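Local coordinates for kinesin-like protein KAR3 (Saccharomyces cerevisiae, PDB 1F9V) that works as a microtubule motor of the kinesin family, probably coupling ATP hydrolysis in its motor domain to movement along microtubules, at residues 71-76 with 311-316; 86-91 with 100-105; 111-116 with 240-245; 194-199 with 219-224. The protein carries 2 engineered substitutions. All coordinates share one frame; numbering follows the deposited sequence.

Contact 1. Residues 71-76 with 311-316; sequences KEVGQL and KTLMFV. With ADP (adenosine-5'-diphosphate), chain D.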
# COMPACT_ATOMS: atom_id res chain seq x y z
N LYS A 71 14.71 2.54 -1.98
CA LYS A 71 15.92 1.86 -1.56
C LYS A 71 15.53 0.79 -0.55
O LYS A 71 16.18 -0.25 -0.43
CB LYS A 71 16.91 2.84 -0.92
CG LYS A 71 17.66 3.69 -1.93
CD LYS A 71 18.87 4.37 -1.29
CE LYS A 71 19.42 5.46 -2.19
NZ LYS A 71 19.01 6.81 -1.73
N GLU A 72 14.44 1.04 0.17
CA GLU A 72 13.96 0.07 1.15
C GLU A 72 12.98 -0.89 0.48
O GLU A 72 13.08 -2.10 0.64
CB GLU A 72 13.28 0.80 2.31
CG GLU A 72 14.12 1.89 2.97
CD GLU A 72 15.49 1.39 3.39
OE1 GLU A 72 16.49 2.09 3.13
OE2 GLU A 72 15.57 0.29 3.99
N VAL A 73 12.04 -0.34 -0.28
CA VAL A 73 11.01 -1.13 -0.95
C VAL A 73 11.51 -2.15 -1.97
O VAL A 73 10.89 -3.19 -2.15
CB VAL A 73 9.98 -0.20 -1.61
CG1 VAL A 73 8.81 -1.02 -2.17
CG2 VAL A 73 9.49 0.82 -0.60
N GLY A 74 12.62 -1.86 -2.64
CA GLY A 74 13.13 -2.79 -3.63
C GLY A 74 13.38 -4.19 -3.12
O GLY A 74 13.11 -5.18 -3.82
N GLN A 75 13.91 -4.29 -1.91
CA GLN A 75 14.22 -5.57 -1.29
C GLN A 75 12.97 -6.40 -1.04
O GLN A 75 13.01 -7.63 -1.02
CB GLN A 75 14.98 -5.34 0.03
CG GLN A 75 15.66 -3.98 0.10
CD GLN A 75 16.79 -3.92 1.12
OE1 GLN A 75 17.05 -4.89 1.84
NE2 GLN A 75 17.47 -2.78 1.19
N LEU A 76 11.84 -5.73 -0.86
CA LEU A 76 10.59 -6.43 -0.63
C LEU A 76 10.00 -6.96 -1.93
O LEU A 76 9.72 -8.15 -2.06
CB LEU A 76 9.57 -5.49 0.04
CG LEU A 76 8.10 -5.90 -0.09
CD1 LEU A 76 7.84 -7.15 0.73
CD2 LEU A 76 7.21 -4.76 0.39
N LYS A 311 4.29 -11.31 2.05
CA LYS A 311 4.90 -10.18 2.75
C LYS A 311 4.06 -8.93 2.51
O LYS A 311 3.75 -8.60 1.37
CB LYS A 311 6.32 -9.96 2.25
CG LYS A 311 7.20 -11.17 2.44
CD LYS A 311 8.58 -10.95 1.83
CE LYS A 311 9.48 -12.14 2.09
NZ LYS A 311 10.79 -11.70 2.65
N THR A 312 3.70 -8.25 3.59
CA THR A 312 2.88 -7.06 3.48
C THR A 312 3.56 -5.83 4.06
O THR A 312 4.20 -5.91 5.11
CB THR A 312 1.54 -7.27 4.20
OG1 THR A 312 0.79 -8.27 3.50
CG2 THR A 312 0.74 -5.97 4.26
N LEU A 313 3.41 -4.71 3.37
CA LEU A 313 3.98 -3.45 3.81
C LEU A 313 2.87 -2.40 3.83
O LEU A 313 2.22 -2.15 2.81
CB LEU A 313 5.09 -2.98 2.87
CG LEU A 313 5.52 -1.51 3.02
CD1 LEU A 313 6.09 -1.29 4.42
CD2 LEU A 313 6.56 -1.16 1.96
N MET A 314 2.63 -1.82 5.00
CA MET A 314 1.64 -0.76 5.14
C MET A 314 2.45 0.52 5.06
O MET A 314 3.41 0.70 5.81
CB MET A 314 0.91 -0.85 6.48
CG MET A 314 0.34 -2.24 6.80
SD MET A 314 -0.93 -2.80 5.62
CE MET A 314 -2.16 -1.43 5.76
N PHE A 315 2.08 1.40 4.14
CA PHE A 315 2.78 2.66 3.92
C PHE A 315 1.86 3.81 4.32
O PHE A 315 0.95 4.18 3.58
CB PHE A 315 3.15 2.76 2.43
CG PHE A 315 4.38 3.55 2.17
CD1 PHE A 315 4.33 4.94 2.17
CD2 PHE A 315 5.60 2.93 1.92
CE1 PHE A 315 5.48 5.70 1.93
CE2 PHE A 315 6.75 3.67 1.67
CZ PHE A 315 6.69 5.07 1.68
N VAL A 316 2.09 4.39 5.50
CA VAL A 316 1.24 5.47 5.98
C VAL A 316 1.79 6.86 5.67
O VAL A 316 2.83 7.28 6.19
CB VAL A 316 0.97 5.33 7.49
CG1 VAL A 316 0.08 6.46 7.98
CG2 VAL A 316 0.30 3.99 7.76
PB ADP D . 15.39 -8.49 7.63
O1B ADP D . 15.38 -9.25 8.92
O2B ADP D . 14.02 -7.64 7.44
O3B ADP D . 16.59 -7.60 7.54
PA ADP D . 14.24 -10.10 5.51
O1A ADP D . 14.63 -11.45 5.07
O2A ADP D . 12.99 -10.12 6.30
O3A ADP D . 15.38 -9.50 6.43
O5' ADP D . 14.17 -9.06 4.28
C5' ADP D . 15.14 -8.01 4.21
C4' ADP D . 14.60 -6.76 3.52
O4' ADP D . 13.48 -7.00 2.63
C3' ADP D . 14.16 -5.70 4.51
O3' ADP D . 15.23 -4.84 4.94
C2' ADP D . 13.05 -4.96 3.80
O2' ADP D . 13.53 -3.82 3.06
C1' ADP D . 12.42 -6.05 2.94
N9 ADP D . 11.19 -6.66 3.59
C8 ADP D . 11.06 -7.91 4.07
N7 ADP D . 9.81 -8.08 4.55
C5 ADP D . 9.14 -6.95 4.38
C6 ADP D . 7.84 -6.49 4.65
N6 ADP D . 6.93 -7.30 5.23
N1 ADP D . 7.48 -5.20 4.33
C2 ADP D . 8.36 -4.35 3.75
N3 ADP D . 9.60 -4.78 3.48
C4 ADP D . 10.03 -6.04 3.77
O HOH W 1 11.99 -9.31 1.16

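Contact 2. Residues 86-91 with 100-105; sequences VCIFAY and FTMLNP. With ADP (adenosine-5'-diphosphate), chain C.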
# COMPACT_ATOMS: atom_id res chain seq x y z
N VAL A 86 3.24 -10.33 -2.57
CA VAL A 86 3.56 -9.08 -1.91
C VAL A 86 2.40 -8.11 -1.98
O VAL A 86 1.74 -7.99 -3.01
CB VAL A 86 4.80 -8.43 -2.57
CG1 VAL A 86 4.96 -6.98 -2.11
CG2 VAL A 86 6.04 -9.24 -2.26
N CYS A 87 2.15 -7.41 -0.87
CA CYS A 87 1.11 -6.39 -0.81
C CYS A 87 1.73 -5.11 -0.26
O CYS A 87 2.47 -5.15 0.73
CB CYS A 87 -0.04 -6.80 0.11
SG CYS A 87 -1.25 -7.94 -0.60
N ILE A 88 1.44 -3.99 -0.90
CA ILE A 88 1.91 -2.69 -0.43
C ILE A 88 0.68 -1.80 -0.43
O ILE A 88 0.06 -1.60 -1.47
CB ILE A 88 2.99 -2.08 -1.34
CG1 ILE A 88 4.24 -2.97 -1.32
CG2 ILE A 88 3.32 -0.66 -0.87
CD1 ILE A 88 5.40 -2.46 -2.19
N PHE A 89 0.32 -1.29 0.75
CA PHE A 89 -0.85 -0.42 0.86
C PHE A 89 -0.46 1.01 1.23
O PHE A 89 0.15 1.23 2.28
CB PHE A 89 -1.81 -0.93 1.94
CG PHE A 89 -2.35 -2.32 1.70
CD1 PHE A 89 -3.52 -2.51 0.96
CD2 PHE A 89 -1.73 -3.42 2.27
CE1 PHE A 89 -4.05 -3.79 0.79
CE2 PHE A 89 -2.25 -4.71 2.10
CZ PHE A 89 -3.42 -4.89 1.37
N ALA A 90 -0.81 1.97 0.39
CA ALA A 90 -0.54 3.38 0.70
C ALA A 90 -1.82 3.86 1.39
O ALA A 90 -2.90 3.85 0.79
CB ALA A 90 -0.28 4.17 -0.56
N TYR A 91 -1.68 4.28 2.65
CA TYR A 91 -2.79 4.73 3.49
C TYR A 91 -2.58 6.16 3.97
O TYR A 91 -1.45 6.55 4.28
CB TYR A 91 -2.89 3.80 4.71
CG TYR A 91 -3.97 4.13 5.71
CD1 TYR A 91 -5.16 3.40 5.75
CD2 TYR A 91 -3.81 5.17 6.63
CE1 TYR A 91 -6.16 3.70 6.66
CE2 TYR A 91 -4.82 5.48 7.56
CZ TYR A 91 -5.99 4.74 7.57
OH TYR A 91 -6.99 5.03 8.46
N PHE A 100 1.33 10.10 -5.12
CA PHE A 100 2.68 10.54 -5.48
C PHE A 100 3.65 9.41 -5.15
O PHE A 100 4.55 9.08 -5.92
CB PHE A 100 3.08 11.79 -4.69
CG PHE A 100 4.43 12.34 -5.08
CD1 PHE A 100 5.60 11.83 -4.51
CD2 PHE A 100 4.54 13.35 -6.03
CE1 PHE A 100 6.86 12.33 -4.87
CE2 PHE A 100 5.79 13.85 -6.41
CZ PHE A 100 6.95 13.33 -5.82
N THR A 101 3.44 8.80 -3.99
CA THR A 101 4.28 7.71 -3.53
C THR A 101 4.18 6.49 -4.43
O THR A 101 5.19 5.89 -4.79
CB THR A 101 3.92 7.31 -2.09
OG1 THR A 101 4.32 8.37 -1.20
CG2 THR A 101 4.62 6.01 -1.68
N MET A 102 2.96 6.13 -4.79
CA MET A 102 2.74 4.94 -5.62
C MET A 102 2.82 5.12 -7.13
O MET A 102 3.30 4.23 -7.84
CB MET A 102 1.37 4.33 -5.30
CG MET A 102 1.12 4.01 -3.84
SD MET A 102 2.22 2.75 -3.21
CE MET A 102 1.66 1.34 -4.16
N LEU A 103 2.37 6.27 -7.61
CA LEU A 103 2.30 6.52 -9.05
C LEU A 103 3.12 7.65 -9.67
O LEU A 103 2.98 7.89 -10.87
CB LEU A 103 0.82 6.73 -9.43
CG LEU A 103 -0.06 5.61 -10.00
CD1 LEU A 103 0.73 4.35 -10.25
CD2 LEU A 103 -1.20 5.35 -9.04
N ASN A 104 3.96 8.34 -8.91
CA ASN A 104 4.73 9.41 -9.53
C ASN A 104 5.46 8.86 -10.76
O ASN A 104 6.13 7.83 -10.67
CB ASN A 104 5.76 9.99 -8.55
CG ASN A 104 6.29 11.34 -9.01
OD1 ASN A 104 5.51 12.23 -9.36
ND2 ASN A 104 7.61 11.50 -9.03
N PRO A 105 5.32 9.52 -11.92
CA PRO A 105 5.99 9.03 -13.13
C PRO A 105 7.46 8.66 -12.92
O PRO A 105 8.24 9.44 -12.37
CB PRO A 105 5.81 10.17 -14.14
CG PRO A 105 5.16 11.29 -13.40
CD PRO A 105 4.52 10.73 -12.18
PB ADP C . -3.08 11.73 -2.03
O1B ADP C . -2.76 11.14 -0.71
O2B ADP C . -2.94 10.64 -3.19
O3B ADP C . -4.43 12.37 -2.03
PA ADP C . -1.19 13.11 -3.72
O1A ADP C . -0.12 12.12 -3.87
O2A ADP C . -2.06 13.07 -4.88
O3A ADP C . -2.00 12.81 -2.40
O5' ADP C . -0.59 14.57 -3.62
C5' ADP C . -0.75 15.54 -2.58
C4' ADP C . 0.09 16.76 -3.06
O4' ADP C . 1.36 16.66 -2.41
C3' ADP C . 0.41 16.73 -4.57
O3' ADP C . 0.42 18.04 -5.16
C2' ADP C . 1.78 16.07 -4.66
O2' ADP C . 2.49 16.40 -5.87
C1' ADP C . 2.43 16.51 -3.36
N9 ADP C . 3.36 15.47 -2.80
C8 ADP C . 2.95 14.39 -2.12
N7 ADP C . 4.01 13.69 -1.73
C5 ADP C . 5.08 14.31 -2.14
C6 ADP C . 6.45 14.07 -2.04
N6 ADP C . 6.89 13.00 -1.38
N1 ADP C . 7.34 14.94 -2.61
C2 ADP C . 6.93 16.04 -3.28
N3 ADP C . 5.61 16.28 -3.38
C4 ADP C . 4.67 15.46 -2.84

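Contact 3. Residues 111-116 with 240-245; sequences PSTISH and LNLVDL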
# COMPACT_ATOMS: atom_id res chain seq x y z
N PRO A 111 6.07 2.26 -10.86
CA PRO A 111 7.06 2.23 -11.95
C PRO A 111 8.42 1.71 -11.49
O PRO A 111 9.10 0.99 -12.23
CB PRO A 111 7.13 3.69 -12.42
CG PRO A 111 6.45 4.49 -11.38
CD PRO A 111 5.52 3.60 -10.63
N SER A 112 8.82 2.06 -10.27
CA SER A 112 10.10 1.60 -9.72
C SER A 112 10.13 0.08 -9.57
O SER A 112 11.15 -0.57 -9.83
CB SER A 112 10.36 2.24 -8.35
OG SER A 112 10.67 3.62 -8.46
N THR A 113 9.01 -0.48 -9.11
CA THR A 113 8.89 -1.91 -8.90
C THR A 113 9.06 -2.66 -10.22
O THR A 113 9.78 -3.65 -10.30
CB THR A 113 7.51 -2.26 -8.27
OG1 THR A 113 7.49 -1.82 -6.91
CG2 THR A 113 7.26 -3.76 -8.31
N ILE A 114 8.41 -2.16 -11.26
CA ILE A 114 8.50 -2.78 -12.57
C ILE A 114 9.92 -2.73 -13.12
O ILE A 114 10.43 -3.73 -13.63
CB ILE A 114 7.51 -2.12 -13.54
CG1 ILE A 114 6.09 -2.57 -13.17
CG2 ILE A 114 7.83 -2.51 -14.98
CD1 ILE A 114 4.99 -1.78 -13.81
N SER A 115 10.58 -1.58 -13.00
CA SER A 115 11.95 -1.45 -13.49
C SER A 115 12.90 -2.36 -12.71
O SER A 115 13.80 -2.97 -13.29
CB SER A 115 12.43 -0.00 -13.34
OG SER A 115 11.65 0.86 -14.13
N HIS A 116 12.70 -2.44 -11.40
CA HIS A 116 13.53 -3.28 -10.55
C HIS A 116 13.36 -4.75 -10.88
O HIS A 116 14.33 -5.51 -10.93
CB HIS A 116 13.17 -3.03 -9.08
CG HIS A 116 14.11 -3.67 -8.10
ND1 HIS A 116 15.48 -3.50 -8.16
CD2 HIS A 116 13.88 -4.47 -7.04
CE1 HIS A 116 16.05 -4.17 -7.17
NE2 HIS A 116 15.10 -4.77 -6.47
N LEU A 240 2.21 -9.42 -6.95
CA LEU A 240 2.41 -8.17 -6.22
C LEU A 240 1.14 -7.35 -6.37
O LEU A 240 0.62 -7.19 -7.48
CB LEU A 240 3.58 -7.38 -6.79
CG LEU A 240 4.93 -8.08 -6.71
CD1 LEU A 240 5.30 -8.58 -8.10
CD2 LEU A 240 5.99 -7.13 -6.14
N ASN A 241 0.64 -6.85 -5.25
CA ASN A 241 -0.56 -6.03 -5.25
C ASN A 241 -0.17 -4.69 -4.66
O ASN A 241 0.08 -4.58 -3.46
CB ASN A 241 -1.65 -6.70 -4.41
CG ASN A 241 -1.87 -8.15 -4.82
OD1 ASN A 241 -2.63 -8.43 -5.74
ND2 ASN A 241 -1.18 -9.07 -4.15
N LEU A 242 -0.08 -3.68 -5.53
CA LEU A 242 0.31 -2.33 -5.15
C LEU A 242 -0.95 -1.47 -5.07
O LEU A 242 -1.53 -1.10 -6.09
CB LEU A 242 1.32 -1.80 -6.18
CG LEU A 242 2.42 -2.83 -6.51
CD1 LEU A 242 3.41 -2.25 -7.51
CD2 LEU A 242 3.14 -3.25 -5.23
N VAL A 243 -1.34 -1.14 -3.84
CA VAL A 243 -2.57 -0.42 -3.57
C VAL A 243 -2.48 1.03 -3.11
O VAL A 243 -1.74 1.35 -2.18
CB VAL A 243 -3.41 -1.19 -2.51
CG1 VAL A 243 -4.82 -0.60 -2.40
CG2 VAL A 243 -3.47 -2.67 -2.87
N ASP A 244 -3.27 1.88 -3.76
CA ASP A 244 -3.38 3.30 -3.44
C ASP A 244 -4.80 3.38 -2.86
O ASP A 244 -5.78 3.50 -3.59
CB ASP A 244 -3.25 4.10 -4.74
CG ASP A 244 -3.35 5.60 -4.52
OD1 ASP A 244 -3.60 6.04 -3.38
OD2 ASP A 244 -3.19 6.33 -5.52
N LEU A 245 -4.89 3.29 -1.54
CA LEU A 245 -6.19 3.29 -0.86
C LEU A 245 -7.00 4.57 -0.95
O LEU A 245 -6.49 5.64 -1.26
CB LEU A 245 -5.99 2.93 0.61
CG LEU A 245 -5.42 1.55 0.94
CD1 LEU A 245 -4.99 1.49 2.40
CD2 LEU A 245 -6.46 0.47 0.65

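Contact 4. Residues 194-199 with 219-224; sequences IILKKA and SIFIIH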
# COMPACT_ATOMS: atom_id res chain seq x y z
N ILE A 194 2.01 2.35 -21.25
CA ILE A 194 0.74 2.14 -21.94
C ILE A 194 -0.37 1.82 -20.93
O ILE A 194 -1.50 2.30 -21.07
CB ILE A 194 0.84 0.97 -22.94
CG1 ILE A 194 1.84 1.32 -24.05
CG2 ILE A 194 -0.53 0.67 -23.54
CD1 ILE A 194 2.49 0.10 -24.67
N ILE A 195 -0.03 1.02 -19.92
CA ILE A 195 -0.98 0.64 -18.89
C ILE A 195 -1.45 1.85 -18.09
O ILE A 195 -2.65 2.12 -17.97
CB ILE A 195 -0.36 -0.38 -17.90
CG1 ILE A 195 0.29 -1.54 -18.67
CG2 ILE A 195 -1.43 -0.88 -16.92
CD1 ILE A 195 -0.68 -2.40 -19.43
N LEU A 196 -0.48 2.59 -17.54
CA LEU A 196 -0.79 3.77 -16.74
C LEU A 196 -1.54 4.79 -17.59
O LEU A 196 -2.51 5.40 -17.13
CB LEU A 196 0.51 4.38 -16.20
CG LEU A 196 1.24 3.51 -15.18
CD1 LEU A 196 2.62 4.07 -14.90
CD2 LEU A 196 0.42 3.44 -13.90
N LYS A 197 -1.09 4.98 -18.82
CA LYS A 197 -1.73 5.91 -19.74
C LYS A 197 -3.19 5.52 -19.97
O LYS A 197 -4.08 6.38 -19.99
CB LYS A 197 -0.98 5.91 -21.07
CG LYS A 197 0.33 6.67 -21.04
CD LYS A 197 0.89 6.85 -22.44
CE LYS A 197 0.14 7.93 -23.19
NZ LYS A 197 -1.27 8.10 -22.73
N LYS A 198 -3.42 4.22 -20.14
CA LYS A 198 -4.75 3.69 -20.37
C LYS A 198 -5.68 3.95 -19.18
O LYS A 198 -6.81 4.42 -19.34
CB LYS A 198 -4.66 2.18 -20.63
CG LYS A 198 -5.93 1.55 -21.19
CD LYS A 198 -5.65 0.63 -22.39
CE LYS A 198 -4.20 0.15 -22.48
NZ LYS A 198 -4.09 -1.24 -23.00
N ALA A 199 -5.18 3.66 -17.98
CA ALA A 199 -5.95 3.85 -16.75
C ALA A 199 -6.34 5.31 -16.51
O ALA A 199 -7.35 5.59 -15.87
CB ALA A 199 -5.16 3.33 -15.57
N SER A 219 -7.33 1.85 -5.54
CA SER A 219 -6.80 1.52 -6.85
C SER A 219 -5.76 0.43 -6.62
O SER A 219 -4.88 0.56 -5.76
CB SER A 219 -6.18 2.76 -7.50
OG SER A 219 -7.17 3.76 -7.65
N ILE A 220 -5.87 -0.66 -7.37
CA ILE A 220 -4.97 -1.79 -7.18
C ILE A 220 -4.24 -2.22 -8.45
O ILE A 220 -4.87 -2.61 -9.43
CB ILE A 220 -5.76 -3.01 -6.61
CG1 ILE A 220 -6.56 -2.57 -5.39
CG2 ILE A 220 -4.81 -4.14 -6.25
CD1 ILE A 220 -8.01 -2.98 -5.41
N PHE A 221 -2.92 -2.14 -8.42
CA PHE A 221 -2.09 -2.55 -9.56
C PHE A 221 -1.57 -3.94 -9.22
O PHE A 221 -0.78 -4.13 -8.29
CB PHE A 221 -0.93 -1.56 -9.75
CG PHE A 221 -0.30 -1.61 -11.11
CD1 PHE A 221 0.69 -2.55 -11.39
CD2 PHE A 221 -0.68 -0.73 -12.11
CE1 PHE A 221 1.28 -2.61 -12.65
CE2 PHE A 221 -0.09 -0.78 -13.38
CZ PHE A 221 0.89 -1.73 -13.65
N ILE A 222 -2.03 -4.93 -9.98
CA ILE A 222 -1.64 -6.32 -9.74
C ILE A 222 -0.64 -6.80 -10.77
O ILE A 222 -0.85 -6.66 -11.97
CB ILE A 222 -2.88 -7.25 -9.76
CG1 ILE A 222 -3.93 -6.73 -8.76
CG2 ILE A 222 -2.48 -8.67 -9.42
CD1 ILE A 222 -5.28 -7.43 -8.83
N ILE A 223 0.46 -7.36 -10.29
CA ILE A 223 1.53 -7.87 -11.14
C ILE A 223 1.78 -9.34 -10.84
O ILE A 223 1.93 -9.73 -9.68
CB ILE A 223 2.85 -7.11 -10.87
CG1 ILE A 223 2.70 -5.64 -11.26
CG2 ILE A 223 4.00 -7.78 -11.64
CD1 ILE A 223 3.66 -4.71 -10.53
N HIS A 224 1.84 -10.16 -11.88
CA HIS A 224 2.10 -11.59 -11.71
C HIS A 224 3.46 -11.91 -12.34
O HIS A 224 3.73 -11.53 -13.48
CB HIS A 224 1.00 -12.41 -12.38
CG HIS A 224 -0.38 -11.98 -12.00
ND1 HIS A 224 -0.95 -12.28 -10.78
CD2 HIS A 224 -1.31 -11.25 -12.67
CE1 HIS A 224 -2.16 -11.76 -10.72
NE2 HIS A 224 -2.40 -11.13 -11.85

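Contact 1. Residues 71-76 with 311-316
Leu76 meets Lys311 and Leu313 at one end of a helix packed against the central sheet of the kinesin motor domain, a P-loop NTPase fold. The helical segment 71-76 runs nearly antiparallel to strand segment 311-316, at 156° between their directions and with 10.6 Å between the two axes. The two leucine methyls do different work: Leu76 CD1 touches Lys311 CB at 3.5 Å, whereas CD2 rests against Leu313 CB. CG of Leu76 stands anti to the backbone N (chi1 159°), which turns the branch toward the strand. The side chains of Leu76 and Lys311 run alongside one another with opposite headings, and farther back along the helix Val73 CG2 reaches Leu313 CD2 more loosely, at 4.4 Å.

An ADP, distinct from the nucleotide at the P-loop, is wedged into this corner. Leu76 lies over one face of its adenine, with CB 3.5 Å from ADP N3, while Leu313 CB approaches the rim at N1 and C2. Both backbones read the ligand: ADP N6 donates to Thr312 O, and the ribose O2' donates to Glu72 O. Asn4 and Arg6 of the adjoining strand 4-11 add further hydrogen bonds. Gln75 lies alongside the ribose, CB 3.4 Å from ADP O4', and its amide is held by NE2 donating to Lys71 O. A water bridges the segments, donating to Gln75 O at 2.9 Å and to ADP O4', and accepting from Lys311 NZ at 3.1 Å.

Contact 2. Residues 86-91 with 100-105
Thr101 OG1, next in the chain to the Met102 that packs on Ala90, is gripped by several groups: Gly97 O and Arg10 NH1 hydrogen-bond to it, and Asn317 ND2 more weakly. This hydroxyl joins the short helix to Gly97 and Arg10 of the nucleotide pocket. Met102 supplies the apolar side. Its CG presses on Ala90 CB at 3.6 Å, and SD stays close to the same methyl. Bends at chi2 and chi3 (-65° and -66°) fold the chain back, and its terminal CE then meets Ile88 CG2 at 4.2 Å, the two side chains lying at a slant to each other.

Strand 86-91 and helix 98-103 are the two arms of the P-loop, or Walker A, strand-loop-helix unit, whose backbone amides hold the diphosphate; Met102 packs the helix arm against the strand arm at Ala90 and Ile88. Phe100 belongs to the same grip. Its backbone N donates to ADP O1A at 2.8 Å, with an N-H...acceptor angle of 152°. The phenyl ring lies nearly parallel to the adenine, ADP C5 standing 3.4 Å above its plane toward the rim. Asn104 CG lies over the opposite face, and the last helical turn is joined by Asn104 N bonding to Phe100 O.

Contact 3. Residues 111-116 with 240-245
Thr113 meets Leu242 and Leu240 with the ring of Phe70, from helix 66-77, also packed on the threonine. Off to the side, His116, about a turn beyond Thr113, meets Trp120, a turn farther on, edge-to-face, and His116 NE2 is hydrogen-bonded to Gln78 NE2. The contact is made by van der Waals packing, with no hydrogen bond between the two segments. Thr113 and Leu242 reach toward each other tip to tip, Leu242 CD1 lying 4.1 Å from Thr113 OG1 and 4.2 Å from Thr113 CB. The methyl takes the other neighbour: Thr113 CG2, anti to the backbone N, sits 4.2 Å from Leu240 CD2.

This is helix-on-sheet packing in the motor domain, with helix 109-124 lying against strand 235-244, one of the inner strands of the central sheet. Leu240 and Leu242, two residues apart, project from the same side of the strand toward the helix. At its far end the strand runs into the kinesin switch II sequence beginning at Asp244, whose OD2 is hydrogen-bonded to Thr99 OG1 of the P-loop.

The polar need of Thr113 OG1 is met within its own helix, by a hydrogen bond to Ile109 O, one turn back. Val77 of helix 66-77 packs on both Thr113 and Leu240.

Contact 4. Residues 194-199 with 219-224
Ile195, the first helix residue to touch the strand, brings a branch methyl to the ring of Phe221. Its CG2 comes within 3.8 Å of Phe221 CE2 and 4.1 Å of Phe221 CZ. CG1 lies beside the backbone N (chi1 -50°), leaving CG2 to face the ring, and it is therefore the short branch that makes the contact. The two side chains cross at about a right angle. Ile195 also packs on Leu149 and Leu186, which makes it shared between the sheet and the neighbouring loops.

Leu196 follows. Its CB does not point straight at the strand, yet the end of the chain swings nearer, and Leu196 CD2 reaches Phe221 CE2 at 4.3 Å. Both methyls thus approach the same ring carbon, obliquely to the ring. Further on, Ala199 packs on Phe137, a ring that also meets Phe221.

The helix closes over the central sheet of the kinesin fold, on strand 218-228, which pairs antiparallel with strands 130-141 and 235-244. From that strand the side chain of Phe221 projects toward the helix: with CG turned away from the backbone N (chi1 -161°), CE2 and CZ reach the Ile195 methyl. The planes of the Phe221 and Phe137 rings stand at about 60° to each other. Ile223 CG1 lies at the edge of the Phe221 ring, in its plane, while Ile110 and Ile114 of helix 109-124 also pack on Phe221.

In the fold
Contact 1 opens first, at helix 66-77, and closes last, at strand 311-318, so the other three lie inside its loop. Contact 2 comes next and spans little chain, only the P-loop turn between strand 86-91 and helix 98-103. Contact 3 then opens at helix 109-124, in series with contact 2. Contact 4 opens later, at helix 192-199, and closes at strand 218-228 before strand 235-244 closes contact 3; it is nested there, and no loops cross. Strands 311-318, 86-91, 235-244 and 218-228 are successive neighbours in one sheet, and each contact lays a different helix on it. Leu103 CD1 and Leu196 CD2 pack together, joining contacts 2 and 4 directly.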